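Local atomic coordinates of motility protein B (Helicobacter pylori, PDB entry 3CYP), a protein that probably forms, with MotA, the stator of the flagellar motor and may fasten this torque-generating unit to the cell wall through its periplasmic OmpA-like domain. Residues Ile39-Phe44 / Asn107-Phe112; Leu61-Ala66 / Phe85-Ser90; Glu24-Ile29 / Lys71-Tyr76; Thr11-Asn16 / Ala66-Lys71. One frame throughout, in Å; residues are numbered along the deposited sequence.

Interaction 1 (Ile39-Phe44 / Asn107-Phe112); sequences INVRGF and NRVEIF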
loop_
_atom_site.group_PDB
_atom_site.type_symbol
_atom_site.label_atom_id
_atom_site.label_comp_id
_atom_site.label_asym_id
_atom_site.label_seq_id
_atom_site.Cartn_x
_atom_site.Cartn_y
_atom_site.Cartn_z
ATOM N N ILE B 39 -6.409 2.876 -8.666
ATOM C CA ILE B 39 -6.665 1.445 -8.535
ATOM C C ILE B 39 -6.484 1.047 -7.073
ATOM O O ILE B 39 -5.455 1.369 -6.475
ATOM C CB ILE B 39 -5.620 0.683 -9.373
ATOM C CG1 ILE B 39 -5.771 1.078 -10.855
ATOM C CG2 ILE B 39 -5.678 -0.852 -9.093
ATOM C CD1 ILE B 39 -6.948 0.562 -11.475
ATOM N N ASN B 40 -7.450 0.317 -6.523
ATOM C CA ASN B 40 -7.405 -0.223 -5.129
ATOM C C ASN B 40 -7.400 -1.729 -5.271
ATOM O O ASN B 40 -8.303 -2.305 -5.874
ATOM C CB ASN B 40 -8.623 0.279 -4.312
ATOM C CG ASN B 40 -8.672 -0.224 -2.916
ATOM O OD1 ASN B 40 -9.673 -0.843 -2.509
ATOM N ND2 ASN B 40 -7.653 0.028 -2.179
ATOM N N VAL B 41 -6.345 -2.345 -4.725
ATOM C CA VAL B 41 -6.125 -3.773 -4.805
ATOM C C VAL B 41 -6.652 -4.327 -3.483
ATOM O O VAL B 41 -6.113 -4.036 -2.380
ATOM C CB VAL B 41 -4.627 -4.070 -4.926
ATOM C CG1 VAL B 41 -4.395 -5.575 -4.973
ATOM C CG2 VAL B 41 -4.038 -3.319 -6.127
ATOM N N ARG B 42 -7.760 -5.075 -3.588
ATOM C CA ARG B 42 -8.518 -5.535 -2.425
ATOM C C ARG B 42 -8.306 -7.021 -2.193
ATOM O O ARG B 42 -8.583 -7.817 -3.075
ATOM C CB ARG B 42 -10.021 -5.317 -2.637
ATOM C CG ARG B 42 -10.329 -3.901 -2.803
ATOM C CD ARG B 42 -11.805 -3.651 -2.744
ATOM N NE ARG B 42 -12.014 -2.221 -2.870
ATOM C CZ ARG B 42 -13.196 -1.635 -2.846
ATOM N NH1 ARG B 42 -14.305 -2.360 -2.747
ATOM N NH2 ARG B 42 -13.248 -0.313 -2.985
ATOM N N GLY B 43 -7.945 -7.375 -0.963
ATOM C CA GLY B 43 -7.715 -8.775 -0.599
ATOM C C GLY B 43 -8.807 -9.351 0.287
ATOM O O GLY B 43 -9.390 -8.652 1.122
ATOM N N PHE B 44 -9.081 -10.648 0.077
ATOM C CA PHE B 44 -10.142 -11.358 0.779
ATOM C C PHE B 44 -9.700 -12.779 1.102
ATOM O O PHE B 44 -8.738 -13.310 0.513
ATOM C CB PHE B 44 -11.399 -11.459 -0.042
ATOM C CG PHE B 44 -11.896 -10.146 -0.629
ATOM C CD1 PHE B 44 -12.930 -9.450 -0.003
ATOM C CD2 PHE B 44 -11.358 -9.636 -1.807
ATOM C CE1 PHE B 44 -13.413 -8.271 -0.533
ATOM C CE2 PHE B 44 -11.873 -8.465 -2.373
ATOM C CZ PHE B 44 -12.893 -7.780 -1.722
ATOM N N ASN B 107 -11.018 -16.766 -1.551
ATOM C CA ASN B 107 -9.623 -16.460 -1.350
ATOM C C ASN B 107 -9.109 -15.803 -2.621
ATOM O O ASN B 107 -8.682 -16.472 -3.570
ATOM C CB ASN B 107 -8.854 -17.744 -1.030
ATOM C CG ASN B 107 -9.287 -18.326 0.259
ATOM O OD1 ASN B 107 -9.156 -17.685 1.298
ATOM N ND2 ASN B 107 -9.923 -19.505 0.211
ATOM N N ARG B 108 -9.162 -14.475 -2.645
ATOM C CA ARG B 108 -8.899 -13.753 -3.895
ATOM C C ARG B 108 -8.522 -12.308 -3.652
ATOM O O ARG B 108 -8.692 -11.778 -2.569
ATOM C CB ARG B 108 -10.099 -13.842 -4.859
ATOM C CG ARG B 108 -11.210 -12.793 -4.752
ATOM C CD ARG B 108 -12.250 -13.112 -3.783
ATOM N NE ARG B 108 -13.281 -12.077 -3.633
ATOM C CZ ARG B 108 -13.999 -11.954 -2.533
ATOM N NH1 ARG B 108 -13.824 -12.793 -1.534
ATOM N NH2 ARG B 108 -14.858 -10.968 -2.393
ATOM N N VAL B 109 -7.989 -11.708 -4.701
ATOM C CA VAL B 109 -7.717 -10.260 -4.737
ATOM C C VAL B 109 -8.525 -9.734 -5.912
ATOM O O VAL B 109 -8.553 -10.362 -6.974
ATOM C CB VAL B 109 -6.235 -9.963 -4.864
ATOM C CG1 VAL B 109 -6.025 -8.497 -5.310
ATOM C CG2 VAL B 109 -5.534 -10.237 -3.576
ATOM N N GLU B 110 -9.218 -8.601 -5.679
ATOM C CA GLU B 110 -10.039 -7.914 -6.695
ATOM C C GLU B 110 -9.445 -6.550 -6.979
ATOM O O GLU B 110 -8.924 -5.900 -6.058
ATOM C CB GLU B 110 -11.506 -7.749 -6.230
ATOM C CG GLU B 110 -12.185 -9.083 -5.935
ATOM C CD GLU B 110 -13.593 -8.950 -5.444
ATOM O OE1 GLU B 110 -14.229 -10.005 -5.213
ATOM O OE2 GLU B 110 -14.069 -7.801 -5.235
ATOM N N ILE B 111 -9.575 -6.113 -8.230
ATOM C CA ILE B 111 -9.093 -4.798 -8.682
ATOM C C ILE B 111 -10.298 -3.859 -8.770
ATOM O O ILE B 111 -11.265 -4.177 -9.466
ATOM C CB ILE B 111 -8.441 -4.873 -10.056
ATOM C CG1 ILE B 111 -7.127 -5.706 -9.989
ATOM C CG2 ILE B 111 -8.191 -3.457 -10.604
ATOM C CD1 ILE B 111 -6.000 -5.080 -9.137
ATOM N N PHE B 112 -10.251 -2.763 -8.008
ATOM C CA PHE B 112 -11.253 -1.710 -8.060
ATOM C C PHE B 112 -10.696 -0.466 -8.712
ATOM O O PHE B 112 -9.587 -0.012 -8.387
ATOM C CB PHE B 112 -11.799 -1.446 -6.667
ATOM C CG PHE B 112 -12.952 -2.335 -6.320
ATOM C CD1 PHE B 112 -12.761 -3.704 -6.159
ATOM C CD2 PHE B 112 -14.260 -1.834 -6.207
ATOM C CE1 PHE B 112 -13.850 -4.545 -5.823
ATOM C CE2 PHE B 112 -15.343 -2.692 -5.895
ATOM C CZ PHE B 112 -15.133 -4.022 -5.720
#
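Two antiparallel strands pair here in the middle of the sheet of the OmpA-like domain, 39-44 running against 108-112 with short-segment axes 4.6 Å apart at closest. Asn-40 with Phe-112 and Arg-42 with Glu-110 are hydrogen-bonded pairs, each closed by two backbone bonds; Val-41 with Ile-111 and Gly-43 with Val-109 are the non-hydrogen-bonded pairs between and beyond them. The two faces differ in chemistry. On one, the guanidinium of Arg-42 lies flat over the Phe-112 ring, planes 7° apart and CZ 3.6 Å from the ring centroid, a cation-pi stack. NE of Arg-42 bonds to OD1 of Asn-40 at 2.7 Å, in the guanidinium plane, which fixes the rotation of the group above the ring. A second stack sets Arg-108 on Phe-44, planes 9° apart. The Arg-108 chain bends at chi2 (-87°), folding NE and NH2 back onto Glu-110 OE1 in a side-on salt bridge, with NE at 2.8 Å. Both nitrogens meet that oxygen from the same face of the carboxylate. The other face is apolar: Val-41 CG1 sits a tight 3.4 Å from Val-109 CG1, while Ile-39 meets Ile-111 through their CG2 methyls. Val-69 of helix 58-75 packs on both valines. A sheet with one apolar face covered by helices is characteristic of a two-layer alpha/beta sandwich, here the OmpA-like fold.

Interaction 2 (Leu61-Ala66 / Phe85-Ser90); sequences LAANRA and FSSYGS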
loop_
_atom_site.group_PDB
_atom_site.type_symbol
_atom_site.label_atom_id
_atom_site.label_comp_id
_atom_site.label_asym_id
_atom_site.label_seq_id
_atom_site.Cartn_x
_atom_site.Cartn_y
_atom_site.Cartn_z
ATOM N N LEU B 61 -3.832 -12.117 6.478
ATOM C CA LEU B 61 -3.668 -12.884 5.266
ATOM C C LEU B 61 -4.196 -12.116 4.044
ATOM O O LEU B 61 -3.514 -12.057 3.015
ATOM C CB LEU B 61 -4.388 -14.238 5.400
ATOM C CG LEU B 61 -4.524 -15.106 4.132
ATOM C CD1 LEU B 61 -3.182 -15.475 3.491
ATOM C CD2 LEU B 61 -5.390 -16.354 4.466
ATOM N N ALA B 62 -5.384 -11.525 4.183
ATOM C CA ALA B 62 -5.970 -10.745 3.053
ATOM C C ALA B 62 -5.080 -9.563 2.710
ATOM O O ALA B 62 -4.905 -9.198 1.540
ATOM C CB ALA B 62 -7.346 -10.261 3.348
ATOM N N ALA B 63 -4.548 -8.929 3.743
ATOM C CA ALA B 63 -3.607 -7.805 3.509
ATOM C C ALA B 63 -2.364 -8.207 2.754
ATOM O O ALA B 63 -1.903 -7.483 1.833
ATOM C CB ALA B 63 -3.192 -7.178 4.837
ATOM N N ASN B 64 -1.762 -9.340 3.112
ATOM C CA ASN B 64 -0.544 -9.772 2.422
ATOM C C ASN B 64 -0.872 -10.162 0.990
ATOM O O ASN B 64 -0.107 -9.875 0.077
ATOM C CB ASN B 64 0.217 -10.901 3.149
ATOM C CG ASN B 64 1.716 -10.822 2.922
ATOM O OD1 ASN B 64 2.399 -11.844 2.809
ATOM N ND2 ASN B 64 2.239 -9.614 2.848
ATOM N N ARG B 65 -2.025 -10.792 0.771
ATOM C CA ARG B 65 -2.469 -11.070 -0.619
ATOM C C ARG B 65 -2.544 -9.803 -1.471
ATOM O O ARG B 65 -1.977 -9.730 -2.558
ATOM C CB ARG B 65 -3.785 -11.782 -0.653
ATOM C CG ARG B 65 -3.672 -13.241 -0.191
ATOM C CD ARG B 65 -5.018 -13.881 -0.062
ATOM N NE ARG B 65 -4.917 -15.330 0.172
ATOM C CZ ARG B 65 -5.906 -16.098 0.625
ATOM N NH1 ARG B 65 -7.091 -15.588 0.897
ATOM N NH2 ARG B 65 -5.708 -17.425 0.787
ATOM N N ALA B 66 -3.248 -8.806 -0.945
ATOM C CA ALA B 66 -3.452 -7.553 -1.677
ATOM C C ALA B 66 -2.137 -6.826 -1.849
ATOM O O ALA B 66 -1.821 -6.336 -2.941
ATOM C CB ALA B 66 -4.460 -6.701 -0.972
ATOM N N PHE B 85 -3.769 -0.512 -1.469
ATOM C CA PHE B 85 -4.288 -1.853 -1.144
ATOM C C PHE B 85 -5.144 -1.834 0.099
ATOM O O PHE B 85 -4.956 -0.970 0.997
ATOM C CB PHE B 85 -3.173 -2.886 -1.031
ATOM C CG PHE B 85 -2.381 -2.828 0.267
ATOM C CD1 PHE B 85 -1.339 -1.900 0.425
ATOM C CD2 PHE B 85 -2.688 -3.681 1.329
ATOM C CE1 PHE B 85 -0.598 -1.863 1.604
ATOM C CE2 PHE B 85 -1.944 -3.620 2.517
ATOM C CZ PHE B 85 -0.909 -2.702 2.638
ATOM N N SER B 86 -6.089 -2.763 0.154
ATOM C CA SER B 86 -7.028 -2.804 1.245
ATOM C C SER B 86 -7.307 -4.223 1.610
ATOM O O SER B 86 -7.462 -5.074 0.748
ATOM C CB SER B 86 -8.309 -2.069 0.911
ATOM O OG SER B 86 -8.086 -0.699 0.630
ATOM N N SER B 87 -7.357 -4.482 2.903
ATOM C CA SER B 87 -7.736 -5.807 3.390
ATOM C C SER B 87 -9.186 -5.845 3.831
ATOM O O SER B 87 -9.599 -5.055 4.668
ATOM C CB SER B 87 -6.834 -6.237 4.541
ATOM O OG SER B 87 -7.368 -7.478 5.019
ATOM N N TYR B 88 -9.947 -6.808 3.296
ATOM C CA TYR B 88 -11.306 -7.064 3.701
ATOM C C TYR B 88 -11.461 -8.350 4.561
ATOM O O TYR B 88 -12.564 -8.663 4.952
ATOM C CB TYR B 88 -12.217 -7.090 2.459
ATOM C CG TYR B 88 -12.455 -5.704 1.932
ATOM C CD1 TYR B 88 -13.644 -5.061 2.176
ATOM C CD2 TYR B 88 -11.484 -5.022 1.240
ATOM C CE1 TYR B 88 -13.871 -3.773 1.741
ATOM C CE2 TYR B 88 -11.693 -3.716 0.800
ATOM C CZ TYR B 88 -12.888 -3.097 1.058
ATOM O OH TYR B 88 -13.155 -1.813 0.598
ATOM N N GLY B 89 -10.369 -9.061 4.818
ATOM C CA GLY B 89 -10.414 -10.270 5.644
ATOM C C GLY B 89 -11.460 -11.218 5.066
ATOM O O GLY B 89 -11.582 -11.354 3.835
ATOM N N SER B 90 -12.268 -11.843 5.939
ATOM C CA SER B 90 -13.298 -12.789 5.490
ATOM C C SER B 90 -14.629 -12.137 5.151
ATOM O O SER B 90 -15.587 -12.815 4.869
ATOM C CB SER B 90 -13.496 -13.846 6.584
ATOM O OG SER B 90 -13.868 -13.168 7.790
#
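Ser-87 lays its side chain against the turn of helix holding Ala-62 and Ala-63: OG is 3.2 Å from Ala-62 CB, and Ser-87 CB is 3.8 Å from Ala-63 CB. With OG anti to the backbone N (chi1 175°), the hydroxyl reaches along the helix surface to the carbonyl oxygen of Tyr-59, one turn earlier, with which it hydrogen-bonds. Gly-89 N also gives OG a weak bond of 3.4 Å, so the serine joins the helix to the chain leaving the strand. Ala-62 CB sits beside this OG-N pair, 3.6 Å from Gly-89 N. Further along, Ala-66 CB meets Phe-85 CB at 4.0 Å and Ser-86 O at 3.8 Å. A chi1 of 77° places the phenyl group of Phe-85 between its own backbone N and carbonyl carbon, and from there CD2 lies 3.9 Å from Ala-63 O. Three alanines on this side let helix and strand come close: their short axes approach to 6.9 Å, at 160° between chain directions. Ser-86 turns from the helix, and its hydroxyl bonds Asn-40 ND2 on the adjoining strand. At the outer border, Leu-83 of the second subunit packs on Phe-85 and its Asn-81 on Ser-87. Strand 38-44, helix 58-75 and the parallel strand 83-87 form a beta-alpha-beta crossover, and this is the packing of its helix on its second strand.

Interaction 3 (Glu24-Ile29 / Lys71-Tyr76); sequences ERIAKI and KVLIQY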
loop_
_atom_site.group_PDB
_atom_site.type_symbol
_atom_site.label_atom_id
_atom_site.label_comp_id
_atom_site.label_asym_id
_atom_site.label_seq_id
_atom_site.Cartn_x
_atom_site.Cartn_y
_atom_site.Cartn_z
ATOM N N GLU B 24 0.243 -9.198 -14.959
ATOM C CA GLU B 24 0.940 -8.437 -15.986
ATOM C C GLU B 24 -0.060 -7.825 -16.969
ATOM O O GLU B 24 0.155 -6.714 -17.466
ATOM C CB GLU B 24 1.876 -9.409 -16.726
ATOM C CG GLU B 24 2.738 -8.867 -17.807
ATOM C CD GLU B 24 3.567 -10.015 -18.401
ATOM O OE1 GLU B 24 4.167 -10.752 -17.589
ATOM O OE2 GLU B 24 3.561 -10.186 -19.639
ATOM N N ARG B 25 -1.114 -8.566 -17.320
ATOM C CA ARG B 25 -2.131 -8.025 -18.257
ATOM C C ARG B 25 -2.834 -6.818 -17.649
ATOM O O ARG B 25 -3.143 -5.817 -18.325
ATOM C CB ARG B 25 -3.194 -9.038 -18.623
ATOM C CG ARG B 25 -2.730 -10.198 -19.424
ATOM C CD ARG B 25 -3.932 -11.066 -19.876
ATOM N NE ARG B 25 -4.670 -10.540 -21.026
ATOM C CZ ARG B 25 -5.637 -11.225 -21.679
ATOM N NH1 ARG B 25 -6.005 -12.426 -21.270
ATOM N NH2 ARG B 25 -6.251 -10.722 -22.726
ATOM N N ILE B 26 -3.134 -6.952 -16.364
ATOM C CA ILE B 26 -3.819 -5.850 -15.646
ATOM C C ILE B 26 -2.885 -4.623 -15.508
ATOM O O ILE B 26 -3.305 -3.474 -15.651
ATOM C CB ILE B 26 -4.350 -6.343 -14.267
ATOM C CG1 ILE B 26 -5.468 -7.392 -14.475
ATOM C CG2 ILE B 26 -4.795 -5.172 -13.382
ATOM C CD1 ILE B 26 -6.765 -6.778 -15.085
ATOM N N ALA B 27 -1.593 -4.834 -15.255
ATOM C CA ALA B 27 -0.608 -3.728 -15.228
ATOM C C ALA B 27 -0.584 -3.033 -16.560
ATOM O O ALA B 27 -0.561 -1.807 -16.627
ATOM C CB ALA B 27 0.813 -4.260 -14.843
ATOM N N LYS B 28 -0.613 -3.819 -17.639
ATOM C CA LYS B 28 -0.620 -3.271 -18.968
ATOM C C LYS B 28 -1.768 -2.304 -19.148
ATOM O O LYS B 28 -1.570 -1.191 -19.654
ATOM C CB LYS B 28 -0.719 -4.399 -19.996
ATOM C CG LYS B 28 -0.758 -3.934 -21.447
ATOM C CD LYS B 28 -0.935 -5.174 -22.337
ATOM C CE LYS B 28 -1.115 -4.811 -23.811
ATOM N NZ LYS B 28 -1.567 -6.018 -24.599
ATOM N N ILE B 29 -2.968 -2.742 -18.796
ATOM C CA ILE B 29 -4.178 -1.930 -18.967
ATOM C C ILE B 29 -4.116 -0.700 -18.072
ATOM O O ILE B 29 -4.542 0.383 -18.459
ATOM C CB ILE B 29 -5.468 -2.737 -18.630
ATOM C CG1 ILE B 29 -5.820 -3.735 -19.752
ATOM C CG2 ILE B 29 -6.655 -1.838 -18.370
ATOM C CD1 ILE B 29 -5.198 -3.421 -21.085
ATOM N N LYS B 71 2.512 -5.019 -5.169
ATOM C CA LYS B 71 3.949 -4.959 -5.436
ATOM C C LYS B 71 4.251 -5.433 -6.833
ATOM O O LYS B 71 5.054 -4.819 -7.545
ATOM C CB LYS B 71 4.736 -5.842 -4.469
ATOM C CG LYS B 71 4.795 -5.308 -3.083
ATOM C CD LYS B 71 6.071 -5.779 -2.397
ATOM C CE LYS B 71 6.028 -7.216 -2.056
ATOM N NZ LYS B 71 7.350 -7.559 -1.372
ATOM N N VAL B 72 3.576 -6.519 -7.261
ATOM C CA VAL B 72 3.755 -7.011 -8.626
ATOM C C VAL B 72 3.314 -6.028 -9.680
ATOM O O VAL B 72 4.028 -5.762 -10.650
ATOM C CB VAL B 72 3.132 -8.381 -8.858
ATOM C CG1 VAL B 72 3.341 -8.795 -10.328
ATOM C CG2 VAL B 72 3.801 -9.394 -7.922
ATOM N N LEU B 73 2.164 -5.381 -9.460
ATOM C CA LEU B 73 1.749 -4.344 -10.392
ATOM C C LEU B 73 2.831 -3.246 -10.556
ATOM O O LEU B 73 3.077 -2.697 -11.645
ATOM C CB LEU B 73 0.428 -3.658 -9.972
ATOM C CG LEU B 73 -0.796 -4.580 -10.082
ATOM C CD1 LEU B 73 -2.000 -4.044 -9.299
ATOM C CD2 LEU B 73 -1.125 -4.850 -11.549
ATOM N N ILE B 74 3.417 -2.855 -9.443
ATOM C CA ILE B 74 4.450 -1.829 -9.452
ATOM C C ILE B 74 5.720 -2.322 -10.157
ATOM O O ILE B 74 6.323 -1.602 -10.938
ATOM C CB ILE B 74 4.744 -1.335 -8.018
ATOM C CG1 ILE B 74 3.530 -0.563 -7.507
ATOM C CG2 ILE B 74 6.045 -0.473 -7.955
ATOM C CD1 ILE B 74 3.519 -0.342 -5.957
ATOM N N GLN B 75 6.079 -3.560 -9.917
ATOM C CA GLN B 75 7.159 -4.176 -10.707
ATOM C C GLN B 75 6.948 -4.094 -12.214
ATOM O O GLN B 75 7.892 -3.970 -12.974
ATOM C CB GLN B 75 7.351 -5.647 -10.319
ATOM C CG GLN B 75 7.926 -5.842 -8.942
ATOM C CD GLN B 75 8.172 -7.301 -8.638
ATOM O OE1 GLN B 75 7.240 -8.056 -8.403
ATOM N NE2 GLN B 75 9.458 -7.729 -8.698
ATOM N N TYR B 76 5.697 -4.261 -12.645
ATOM C CA TYR B 76 5.341 -4.193 -14.055
ATOM C C TYR B 76 5.116 -2.749 -14.566
ATOM O O TYR B 76 4.699 -2.553 -15.729
ATOM C CB TYR B 76 4.124 -5.052 -14.294
ATOM C CG TYR B 76 4.352 -6.575 -14.330
ATOM C CD1 TYR B 76 3.617 -7.440 -13.528
ATOM C CD2 TYR B 76 5.263 -7.120 -15.217
ATOM C CE1 TYR B 76 3.790 -8.858 -13.614
ATOM C CE2 TYR B 76 5.430 -8.489 -15.319
ATOM C CZ TYR B 76 4.695 -9.350 -14.530
ATOM O OH TYR B 76 4.899 -10.720 -14.673
#
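Helix 24-29 meets the C-terminal turn of helix 71-75 with Ala-27 and Leu-73 nearest, their CA atoms 5.4 Å apart; Tyr-76 is the first residue to leave helical phi/psi. That close spacing rests on the small side chain of Ala-27, whose CB touches Tyr-76 CB at 3.4 Å and Leu-73 CD2 at 3.9 Å. The same Leu-73 methyl reaches Ile-26 CG2 at 4.1 Å. Tyr-76 turns its ring along helix 24-29, and Glu-24 crosses it at about a right angle. Glu-24 CB lies over one face, 3.8 Å from the centroid and 20° off the ring normal, a CH-pi contact. A chi1 of -178° carries CG away from the backbone N, and the extended chain beyond continues across the ring until Glu-24 OE1 stands 3.0 Å from Tyr-76 OH. Gln-31, just past the first helix, adds a polar tie: its NE2 hydrogen-bonds both Ala-27 O and Tyr-76 O. Val-78 of the following loop packs on Ala-27 and Leu-73. With aliphatic packing at the buried end and a glutamate methylene over the ring face, the contact between the two segments is mainly dispersive, and the carboxylate is brought beside the phenol oxygen at the partly exposed edge.

Interaction 4 (Thr11-Asn16 / Ala66-Lys71); sequences TSDAIN and AYRVMK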
loop_
_atom_site.group_PDB
_atom_site.type_symbol
_atom_site.label_atom_id
_atom_site.label_comp_id
_atom_site.label_asym_id
_atom_site.label_seq_id
_atom_site.Cartn_x
_atom_site.Cartn_y
_atom_site.Cartn_z
ATOM N N THR B 11 -5.149 -20.638 2.938
ATOM C CA THR B 11 -4.076 -19.975 3.684
ATOM C C THR B 11 -2.907 -19.435 2.832
ATOM O O THR B 11 -2.036 -18.742 3.371
ATOM C CB THR B 11 -3.555 -20.888 4.787
ATOM O OG1 THR B 11 -3.023 -22.072 4.194
ATOM C CG2 THR B 11 -4.689 -21.248 5.726
ATOM N N SER B 12 -2.937 -19.672 1.511
ATOM C CA SER B 12 -1.830 -19.341 0.632
ATOM C C SER B 12 -1.883 -17.870 0.251
ATOM O O SER B 12 -2.972 -17.349 -0.024
ATOM C CB SER B 12 -1.891 -20.162 -0.663
ATOM O OG SER B 12 -0.760 -19.895 -1.466
ATOM N N ASP B 13 -0.725 -17.232 0.259
ATOM C CA ASP B 13 -0.547 -15.912 -0.389
ATOM C C ASP B 13 0.428 -15.972 -1.566
ATOM O O ASP B 13 0.899 -14.940 -2.059
ATOM C CB ASP B 13 -0.128 -14.845 0.626
ATOM C CG ASP B 13 1.199 -15.134 1.287
ATOM O OD1 ASP B 13 1.822 -16.202 1.051
ATOM O OD2 ASP B 13 1.624 -14.269 2.071
ATOM N N ALA B 14 0.704 -17.188 -2.043
ATOM C CA ALA B 14 1.570 -17.428 -3.181
ATOM C C ALA B 14 0.977 -16.925 -4.510
ATOM O O ALA B 14 -0.208 -17.120 -4.776
ATOM C CB ALA B 14 1.894 -18.907 -3.297
ATOM N N ILE B 15 1.836 -16.288 -5.321
ATOM C CA ILE B 15 1.482 -15.816 -6.655
ATOM C C ILE B 15 2.192 -16.714 -7.674
ATOM O O ILE B 15 3.389 -16.584 -7.890
ATOM C CB ILE B 15 1.843 -14.310 -6.828
ATOM C CG1 ILE B 15 0.995 -13.481 -5.860
ATOM C CG2 ILE B 15 1.586 -13.835 -8.265
ATOM C CD1 ILE B 15 1.375 -12.029 -5.850
ATOM N N ASN B 16 1.463 -17.649 -8.269
ATOM C CA ASN B 16 2.078 -18.600 -9.174
ATOM C C ASN B 16 2.270 -17.976 -10.550
ATOM O O ASN B 16 1.994 -16.773 -10.782
ATOM C CB ASN B 16 1.288 -19.942 -9.200
ATOM C CG ASN B 16 -0.098 -19.846 -9.855
ATOM O OD1 ASN B 16 -0.465 -18.850 -10.495
ATOM N ND2 ASN B 16 -0.888 -20.921 -9.694
ATOM N N ALA B 66 -3.248 -8.806 -0.945
ATOM C CA ALA B 66 -3.452 -7.553 -1.677
ATOM C C ALA B 66 -2.137 -6.826 -1.849
ATOM O O ALA B 66 -1.821 -6.336 -2.941
ATOM C CB ALA B 66 -4.460 -6.701 -0.972
ATOM N N TYR B 67 -1.357 -6.720 -0.770
ATOM C CA TYR B 67 -0.058 -6.051 -0.826
ATOM C C TYR B 67 0.866 -6.693 -1.882
ATOM O O TYR B 67 1.486 -6.023 -2.693
ATOM C CB TYR B 67 0.571 -6.070 0.570
ATOM C CG TYR B 67 2.019 -5.631 0.589
ATOM C CD1 TYR B 67 2.374 -4.343 0.205
ATOM C CD2 TYR B 67 3.040 -6.512 0.927
ATOM C CE1 TYR B 67 3.715 -3.928 0.175
ATOM C CE2 TYR B 67 4.388 -6.098 0.925
ATOM C CZ TYR B 67 4.702 -4.795 0.564
ATOM O OH TYR B 67 6.017 -4.327 0.557
ATOM N N ARG B 68 0.937 -8.024 -1.872
ATOM C CA ARG B 68 1.798 -8.746 -2.786
ATOM C C ARG B 68 1.382 -8.531 -4.232
ATOM O O ARG B 68 2.224 -8.324 -5.080
ATOM C CB ARG B 68 1.823 -10.245 -2.447
ATOM C CG ARG B 68 2.678 -10.485 -1.189
ATOM C CD ARG B 68 2.695 -11.898 -0.700
ATOM N NE ARG B 68 2.732 -12.909 -1.753
ATOM C CZ ARG B 68 3.827 -13.377 -2.354
ATOM N NH1 ARG B 68 5.039 -12.913 -2.071
ATOM N NH2 ARG B 68 3.709 -14.312 -3.272
ATOM N N VAL B 69 0.084 -8.552 -4.493
ATOM C CA VAL B 69 -0.410 -8.278 -5.837
ATOM C C VAL B 69 -0.010 -6.856 -6.212
ATOM O O VAL B 69 0.444 -6.571 -7.331
ATOM C CB VAL B 69 -1.904 -8.523 -5.977
ATOM C CG1 VAL B 69 -2.438 -7.901 -7.286
ATOM C CG2 VAL B 69 -2.144 -10.055 -5.957
ATOM N N MET B 70 -0.229 -5.917 -5.294
ATOM C CA MET B 70 0.137 -4.500 -5.554
ATOM C C MET B 70 1.640 -4.325 -5.908
ATOM O O MET B 70 1.996 -3.577 -6.846
ATOM C CB MET B 70 -0.255 -3.601 -4.377
ATOM C CG MET B 70 -0.209 -2.163 -4.765
ATOM S SD MET B 70 -0.381 -1.058 -3.320
ATOM C CE MET B 70 1.154 -1.366 -2.452
ATOM N N LYS B 71 2.512 -5.019 -5.169
ATOM C CA LYS B 71 3.949 -4.959 -5.436
ATOM C C LYS B 71 4.251 -5.433 -6.833
ATOM O O LYS B 71 5.054 -4.819 -7.545
ATOM C CB LYS B 71 4.736 -5.842 -4.469
ATOM C CG LYS B 71 4.795 -5.308 -3.083
ATOM C CD LYS B 71 6.071 -5.779 -2.397
ATOM C CE LYS B 71 6.028 -7.216 -2.056
ATOM N NZ LYS B 71 7.350 -7.559 -1.372
HETATM O O HOH W 1 4.546 -16.621 -4.758
#
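The irregular chain 11-16 passes beside helix 66-71 at side-chain distance, the nearest CA atoms being those of Ile-15 and Val-69, 7.8 Å apart. It belongs to the loop leading into helix 17-30 of the OmpA-like domain, and it holds an ST turn in which Ser-12 OG accepts from Ala-14 N at 3.1 Å. Arg-68 makes the polar contact. Its chain bends at chi3 (39°), swinging the guanidinium alongside the loop, where NE donates to Asp-13 O at 2.8 Å; the bond is bent, at 140° at the hydrogen, and leaves the oxygen tilted from the guanidinium plane. NH2 adds a weak bond to the same oxygen. The Asp-13 carboxylate stands out of that plane with OD2 4.2 Å from NE, beyond a salt bridge, so its attraction is probably electrostatic only; a long, weak ion pair links OD2 to Arg-54. Ile-15 and Arg-68 run alongside each other, pointing opposite ways. Ile-15 CD1 settles 3.9 Å from Arg-68 CB and 4.0 Å from Val-69 CG2; the Ile-15 side chain also touches Met-20 and Ile-23 of helix 17-30 and Val-72 of helix 58-75. Before it, Ser-12 O accepts from Arg-65 NE, a second arginine of the same helix. A water completes the junction near the guanidinium plane, accepting from Ile-15 N at 2.8 Å and, weakly, from Arg-68 NH2.

Overall arrangement
From the N terminus, the loop 11-16 is the first segment among these contacts; interaction 4 ties it to the middle of helix 58-75, closing the chain between residues 16 and 66. Helix 17-30 follows, and interaction 3 joins it to that helix's C-terminal end, closing 29 to 71. Strand 38-44 then pairs with 108-112, so interaction 1 closes the loop between residues 44 and 107. Interaction 2, closing 66 to 85, lies wholly within that loop, whereas interactions 3 and 4 each cross interaction 1. Interactions 2, 3 and 4 also cross one another. Helix 58-75 is their common element, and Val-41 of interaction 1 touches it through Ala-66, Val-69 and Leu-73, bringing sheet, first helix and N-terminal loop together.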